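Local coordinates for protein endoglucanase FnCel5A (Fervidobacterium nodosum, PDB 3NCO) that probably hydrolyses internal beta-1,4-glucosidic bonds in cellulose, as a glycoside hydrolase of family 5, at residues L30-P33 with S37-V40; A66-S69 with E75-K78; E107-P112 with P179-Y184. All blocks are in the same frame, centred on the assembly; numbering follows the deposited sequence.

Contact 1: L30-P33 with S37-V40; sequences LEAP and SWGV
A32 lies over one face of the W38 indole. Its CA sits 3.7 Å from the centroid of the six-membered ring and 5° off the ring normal, a CH-pi contact, while its CB comes within 3.5 Å of W38 CD2, near the fusion of the two rings. P33 follows along the chain and crosses W38 at about a right angle. Its CD reaches W38 NE1 obliquely at 3.4 Å, and the same methylene carbon is 3.5 Å from S37 OG. W38 CG stands beside the backbone N (chi1 -69°), which swings the indole back over the 30-33 backbone. At the far end of the six-membered ring, E31 O approaches W38 CH2 obliquely at 3.7 Å, and E31 CG lies 4.1 Å from W38 CZ3. The E31 carboxylate is turned 72° from the indole plane and is engaged elsewhere: OE1 accepts a hydrogen bond from A29 N and OE2 one from N28 N. E31 O takes a hydrogen bond from R63 NE, and the W38 side chain also touches R63. S37 OG is bonded to V34 O within the intervening turn; these hydrogen bonds thus go outside the two segments, while W38 is met mainly by carbon. The indole closes a tight loop on itself at the C-terminal end of strand 22-25, the rim of the (beta/alpha)8 barrel of family 5 glycoside hydrolases.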
# COMPACT_ATOMS: atom_id res chain seq x y z
N LEU A 30 -8.48 1.41 9.48
CA LEU A 30 -8.79 2.82 9.32
C LEU A 30 -9.36 3.15 7.94
O LEU A 30 -9.76 4.32 7.74
CB LEU A 30 -7.56 3.70 9.54
CG LEU A 30 -7.23 3.83 11.04
CD1 LEU A 30 -5.72 4.17 11.24
CD2 LEU A 30 -8.17 4.86 11.77
N GLU A 31 -9.35 2.22 7.00
CA GLU A 31 -10.02 2.46 5.70
C GLU A 31 -11.46 1.94 5.67
O GLU A 31 -12.13 2.03 4.62
CB GLU A 31 -9.24 1.97 4.43
CG GLU A 31 -9.32 0.47 4.14
CD GLU A 31 -8.58 -0.44 5.07
OE1 GLU A 31 -8.31 -0.13 6.25
OE2 GLU A 31 -8.25 -1.57 4.62
N ALA A 32 -11.90 1.32 6.79
CA ALA A 32 -13.33 1.04 6.97
C ALA A 32 -14.08 2.35 7.12
O ALA A 32 -13.48 3.39 7.31
CB ALA A 32 -13.53 0.09 8.16
N PRO A 33 -15.41 2.36 6.97
CA PRO A 33 -16.07 3.66 7.16
C PRO A 33 -15.84 4.24 8.56
O PRO A 33 -15.75 5.46 8.75
CB PRO A 33 -17.57 3.33 6.98
CG PRO A 33 -17.58 2.05 6.15
CD PRO A 33 -16.34 1.28 6.59
N SER A 37 -15.49 -1.30 12.11
CA SER A 37 -16.74 -1.78 11.53
C SER A 37 -16.60 -2.96 10.54
O SER A 37 -17.63 -3.58 10.16
CB SER A 37 -17.51 -0.60 10.92
OG SER A 37 -16.85 -0.13 9.76
N TRP A 38 -15.37 -3.27 10.14
CA TRP A 38 -15.08 -4.42 9.33
C TRP A 38 -14.44 -5.51 10.17
O TRP A 38 -14.01 -6.53 9.63
CB TRP A 38 -14.16 -4.03 8.15
CG TRP A 38 -14.84 -3.15 7.09
CD1 TRP A 38 -16.18 -2.84 6.99
CD2 TRP A 38 -14.21 -2.56 5.95
NE1 TRP A 38 -16.42 -2.07 5.85
CE2 TRP A 38 -15.23 -1.90 5.20
CE3 TRP A 38 -12.89 -2.53 5.47
CZ2 TRP A 38 -14.95 -1.20 4.01
CZ3 TRP A 38 -12.64 -1.86 4.27
CH2 TRP A 38 -13.66 -1.19 3.57
N GLY A 39 -14.42 -5.32 11.48
CA GLY A 39 -13.94 -6.37 12.38
C GLY A 39 -12.47 -6.26 12.78
O GLY A 39 -11.95 -7.16 13.45
N VAL A 40 -11.82 -5.19 12.35
CA VAL A 40 -10.42 -4.97 12.73
C VAL A 40 -10.27 -3.63 13.41
O VAL A 40 -10.80 -2.61 12.95
CB VAL A 40 -9.50 -5.02 11.53
CG1 VAL A 40 -8.04 -4.93 11.98
CG2 VAL A 40 -9.71 -6.33 10.75

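Contact 2: A66-S69 with E75-K78; sequences AHIS and EIDK
I68 and I76 face each other as a non-hydrogen-bonded antiparallel pair, their CA atoms 4.2 Å apart, with one backbone bond on either side. D77 N donates to H67 O at 2.8 Å (N-H...O 164°), and S69 N donates to E75 O, also at 2.8 Å (158°). Both donors stand somewhat out of the carbonyl planes. Each of the two carbonyl oxygens meets a CA-H as well: I76 CA is 3.4 Å from H67 O, and I68 CA is 3.3 Å from E75 O. These two acceptors thus have both a strong and a weak partner across the bridge. I76 N is satisfied away from it, by Q125 OE1. The D77 carboxylate folds back over the H67 peptide, its CG beside the backbone N (chi1 -61°). D77 OD2 ends near H67 O, but both are acceptors and form no bond. Instead a water donates to D77 OD2 at 2.9 Å and lies within 3.2 Å of I68 O, although other acceptors compete for its protons. D77 occupies the N-cap position of helix 78-93, yet its side chain makes no capping bond. H67 ND1 is bonded to R63 O, and the imidazole stacks on F80, which ties the bridge to the first turn of that helix. S69 OG makes a weak bond to K71 N inside the turn. On the inner side, I68 CG2 meets I76 CG1 at 3.9 Å, and both side chains continue onto helix 112-130 through V118 and V126. The bridge therefore pinches the surface loop between strand 57-60 and helix 78-93 and lays it against helix 112-130, the next helix of the barrel wall but for the short 106-110.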
# COMPACT_ATOMS: atom_id res chain seq x y z
N ALA A 66 -13.97 9.85 4.97
CA ALA A 66 -15.11 9.53 5.86
C ALA A 66 -15.10 10.37 7.16
O ALA A 66 -15.94 10.12 8.07
CB ALA A 66 -15.12 8.06 6.18
N HIS A 67 -14.21 11.36 7.26
CA HIS A 67 -13.99 12.05 8.53
C HIS A 67 -13.65 13.50 8.29
O HIS A 67 -12.74 14.05 8.93
CB HIS A 67 -12.85 11.37 9.29
CG HIS A 67 -13.13 9.93 9.62
ND1 HIS A 67 -12.60 8.86 8.93
CD2 HIS A 67 -13.90 9.40 10.60
CE1 HIS A 67 -13.03 7.73 9.46
NE2 HIS A 67 -13.83 8.03 10.47
N ILE A 68 -14.36 14.12 7.36
CA ILE A 68 -14.12 15.54 7.07
C ILE A 68 -15.42 16.27 7.06
O ILE A 68 -16.48 15.66 6.85
CB ILE A 68 -13.48 15.76 5.67
CG1 ILE A 68 -14.22 14.95 4.58
CG2 ILE A 68 -11.99 15.41 5.68
CD1 ILE A 68 -13.80 15.31 3.11
N SER A 69 -15.31 17.58 7.24
CA SER A 69 -16.42 18.51 7.11
C SER A 69 -17.02 18.43 5.72
O SER A 69 -16.35 18.13 4.73
CB SER A 69 -15.95 19.93 7.41
OG SER A 69 -17.03 20.84 7.26
N GLU A 75 -12.38 20.39 6.74
CA GLU A 75 -11.58 20.13 7.92
C GLU A 75 -11.72 18.68 8.34
O GLU A 75 -12.83 18.18 8.46
CB GLU A 75 -12.03 21.00 9.10
CG GLU A 75 -10.91 21.67 9.78
CD GLU A 75 -10.48 22.91 8.99
OE1 GLU A 75 -9.49 22.83 8.22
OE2 GLU A 75 -11.15 23.97 9.15
N ILE A 76 -10.59 18.02 8.60
CA ILE A 76 -10.61 16.69 9.16
C ILE A 76 -11.10 16.77 10.63
O ILE A 76 -10.63 17.61 11.43
CB ILE A 76 -9.20 16.09 9.13
CG1 ILE A 76 -8.69 16.03 7.68
CG2 ILE A 76 -9.21 14.73 9.80
CD1 ILE A 76 -7.19 15.60 7.59
N ASP A 77 -12.03 15.88 10.97
CA ASP A 77 -12.46 15.71 12.36
C ASP A 77 -11.25 15.54 13.31
O ASP A 77 -10.42 14.64 13.15
CB ASP A 77 -13.43 14.54 12.50
CG ASP A 77 -14.72 14.72 11.66
OD1 ASP A 77 -15.18 15.89 11.42
OD2 ASP A 77 -15.29 13.69 11.28
N LYS A 78 -11.22 16.37 14.36
CA LYS A 78 -10.10 16.34 15.31
C LYS A 78 -9.85 14.94 15.93
O LYS A 78 -8.71 14.44 16.01
CB LYS A 78 -10.28 17.39 16.41
CG LYS A 78 -9.21 17.26 17.48
CD LYS A 78 -9.23 18.45 18.44
CE LYS A 78 -7.95 18.51 19.34
NZ LYS A 78 -7.73 17.32 20.23
O HOH W 1 -17.22 13.54 9.17

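Contact 3: E107-P112 with P179-Y184; sequences ELYQAP and PNWSNY
The hydroxyl-bearing part of the Y109 ring meets W181 CZ3, with Y109 OH 4.1 Å and Y109 CZ 4.3 Å away. The rings form an oblique aromatic pair, with planes at 32° and the centroids of the phenol and the six-membered indole ring 5.6 Å apart. Only these two side chains touch across the segments. Both carry CG beside the backbone N and stretch toward each other, although the nearest CA atoms of the two segments, Y109 CA and N180 CA, are 10.6 Å apart. The phenol is held at its tip, where Y109 OH is hydrogen-bonded to E144 O, and its ring meets that of F142 with the planes at about 55°. The indole packs on E144 and A146, so the loop after strand 137-140 touches both aromatics. Behind Y109 stands the short helix 106-110, closed by A111 N bonding to E107 O at 2.8 Å; a backbone bond joins Y109 to N148, and Q110 O is bonded to N148 ND2. Behind W181 the chain turns through N180, W181 and S182, all with positive phi, and S182 N bonds to P179 O at 2.9 Å. S182 OG is tied to V178 O, the S182 backbone pairs with H203 of strand 198-204, and the W181 backbone bonds to P145. The result links the short helix after strand 97-101 to the loops after strands 137-140 and 174-177, at the C-terminal end of the (beta/alpha)8 barrel, where the substrate cleft of family 5 glycoside hydrolases lies.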
# COMPACT_ATOMS: atom_id res chain seq x y z
N GLU A 107 -16.13 8.61 -3.89
CA GLU A 107 -16.53 9.73 -4.76
C GLU A 107 -15.42 10.17 -5.72
O GLU A 107 -15.67 10.62 -6.85
CB GLU A 107 -16.96 10.92 -3.91
CG GLU A 107 -18.14 10.57 -2.98
CD GLU A 107 -17.76 10.04 -1.56
OE1 GLU A 107 -16.64 9.51 -1.23
OE2 GLU A 107 -18.66 10.18 -0.71
N LEU A 108 -14.18 10.05 -5.27
CA LEU A 108 -13.03 10.34 -6.15
C LEU A 108 -12.98 9.42 -7.38
O LEU A 108 -12.65 9.87 -8.52
CB LEU A 108 -11.71 10.26 -5.32
CG LEU A 108 -10.43 10.60 -6.09
CD1 LEU A 108 -10.53 11.99 -6.63
CD2 LEU A 108 -9.24 10.49 -5.11
N TYR A 109 -13.29 8.14 -7.17
CA TYR A 109 -13.34 7.21 -8.27
C TYR A 109 -14.41 7.57 -9.26
O TYR A 109 -14.27 7.34 -10.47
CB TYR A 109 -13.61 5.81 -7.74
CG TYR A 109 -12.44 5.11 -7.10
CD1 TYR A 109 -11.31 4.85 -7.80
CD2 TYR A 109 -12.46 4.73 -5.74
CE1 TYR A 109 -10.24 4.17 -7.25
CE2 TYR A 109 -11.37 4.05 -5.15
CZ TYR A 109 -10.26 3.77 -5.93
OH TYR A 109 -9.18 3.08 -5.35
N GLN A 110 -15.49 8.15 -8.78
CA GLN A 110 -16.64 8.45 -9.67
C GLN A 110 -16.64 9.82 -10.31
O GLN A 110 -17.03 9.97 -11.47
CB GLN A 110 -17.97 8.29 -8.90
CG GLN A 110 -19.24 8.61 -9.73
CD GLN A 110 -19.53 7.57 -10.86
OE1 GLN A 110 -19.00 6.44 -10.85
NE2 GLN A 110 -20.36 7.96 -11.83
N ALA A 111 -16.20 10.82 -9.56
CA ALA A 111 -16.21 12.21 -10.07
C ALA A 111 -14.93 12.92 -9.67
O ALA A 111 -14.96 13.81 -8.78
CB ALA A 111 -17.43 12.96 -9.61
N PRO A 112 -13.80 12.52 -10.28
CA PRO A 112 -12.51 13.11 -9.84
C PRO A 112 -12.42 14.62 -10.09
O PRO A 112 -11.68 15.30 -9.35
CB PRO A 112 -11.45 12.36 -10.68
CG PRO A 112 -12.25 11.86 -11.91
CD PRO A 112 -13.60 11.49 -11.33
N PRO A 179 -1.81 3.76 -11.83
CA PRO A 179 -3.28 3.90 -12.00
C PRO A 179 -3.90 2.55 -12.39
O PRO A 179 -3.22 1.50 -12.32
CB PRO A 179 -3.44 4.98 -13.07
CG PRO A 179 -2.16 4.83 -13.91
CD PRO A 179 -1.06 4.26 -13.02
N ASN A 180 -5.21 2.56 -12.74
CA ASN A 180 -5.95 1.33 -13.07
C ASN A 180 -5.74 0.22 -12.03
O ASN A 180 -5.29 -0.90 -12.31
CB ASN A 180 -5.62 0.83 -14.48
CG ASN A 180 -6.82 0.22 -15.16
OD1 ASN A 180 -7.48 0.87 -15.98
ND2 ASN A 180 -7.11 -1.04 -14.83
N TRP A 181 -6.09 0.58 -10.80
CA TRP A 181 -5.97 -0.35 -9.65
C TRP A 181 -4.52 -0.70 -9.31
O TRP A 181 -4.29 -1.70 -8.59
CB TRP A 181 -6.73 -1.66 -9.90
CG TRP A 181 -8.10 -1.44 -10.27
CD1 TRP A 181 -8.68 -1.65 -11.52
CD2 TRP A 181 -9.12 -0.97 -9.42
NE1 TRP A 181 -10.00 -1.34 -11.46
CE2 TRP A 181 -10.31 -0.92 -10.19
CE3 TRP A 181 -9.16 -0.62 -8.09
CZ2 TRP A 181 -11.52 -0.51 -9.66
CZ3 TRP A 181 -10.38 -0.19 -7.55
CH2 TRP A 181 -11.54 -0.16 -8.34
N SER A 182 -3.55 0.05 -9.85
CA SER A 182 -2.14 -0.22 -9.56
C SER A 182 -1.67 -1.59 -10.12
O SER A 182 -0.67 -2.17 -9.68
CB SER A 182 -1.86 0.08 -8.05
OG SER A 182 -2.38 1.41 -7.78
N ASN A 183 -2.34 -2.02 -11.18
CA ASN A 183 -1.95 -3.26 -11.85
C ASN A 183 -0.63 -3.02 -12.62
O ASN A 183 -0.43 -1.93 -13.22
CB ASN A 183 -3.06 -3.68 -12.80
CG ASN A 183 -2.67 -4.89 -13.66
OD1 ASN A 183 -1.97 -4.76 -14.66
ND2 ASN A 183 -3.14 -6.06 -13.25
N TYR A 184 0.28 -3.99 -12.52
CA TYR A 184 1.67 -3.86 -13.00
C TYR A 184 1.73 -3.34 -14.43
O TYR A 184 2.62 -2.56 -14.76
CB TYR A 184 2.43 -5.21 -12.87
CG TYR A 184 2.08 -6.11 -14.01
CD1 TYR A 184 2.83 -6.08 -15.19
CD2 TYR A 184 0.93 -6.90 -13.97
CE1 TYR A 184 2.47 -6.83 -16.29
CE2 TYR A 184 0.53 -7.66 -15.11
CZ TYR A 184 1.34 -7.62 -16.25
OH TYR A 184 0.96 -8.32 -17.38

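Overall arrangement
The contacts follow one another along the chain without nesting or crossing. Contact 1 closes a short loop between strand 22-25 and helix 44-53, and contact 2 closes another between strand 57-60 and helix 78-93. These two neighbours touch: P33 O packs on A66 CB and on H67 CE1, so the loops after strands 22-25 and 57-60 pack against each other. Contact 3 spans much more sequence, with 66 residues between its segments, joining the region after strand 97-101 to the loop after strand 174-177. It touches neither of the others, its nearest atoms lying about 7 Å from contact 2 and about 10 Å from contact 1.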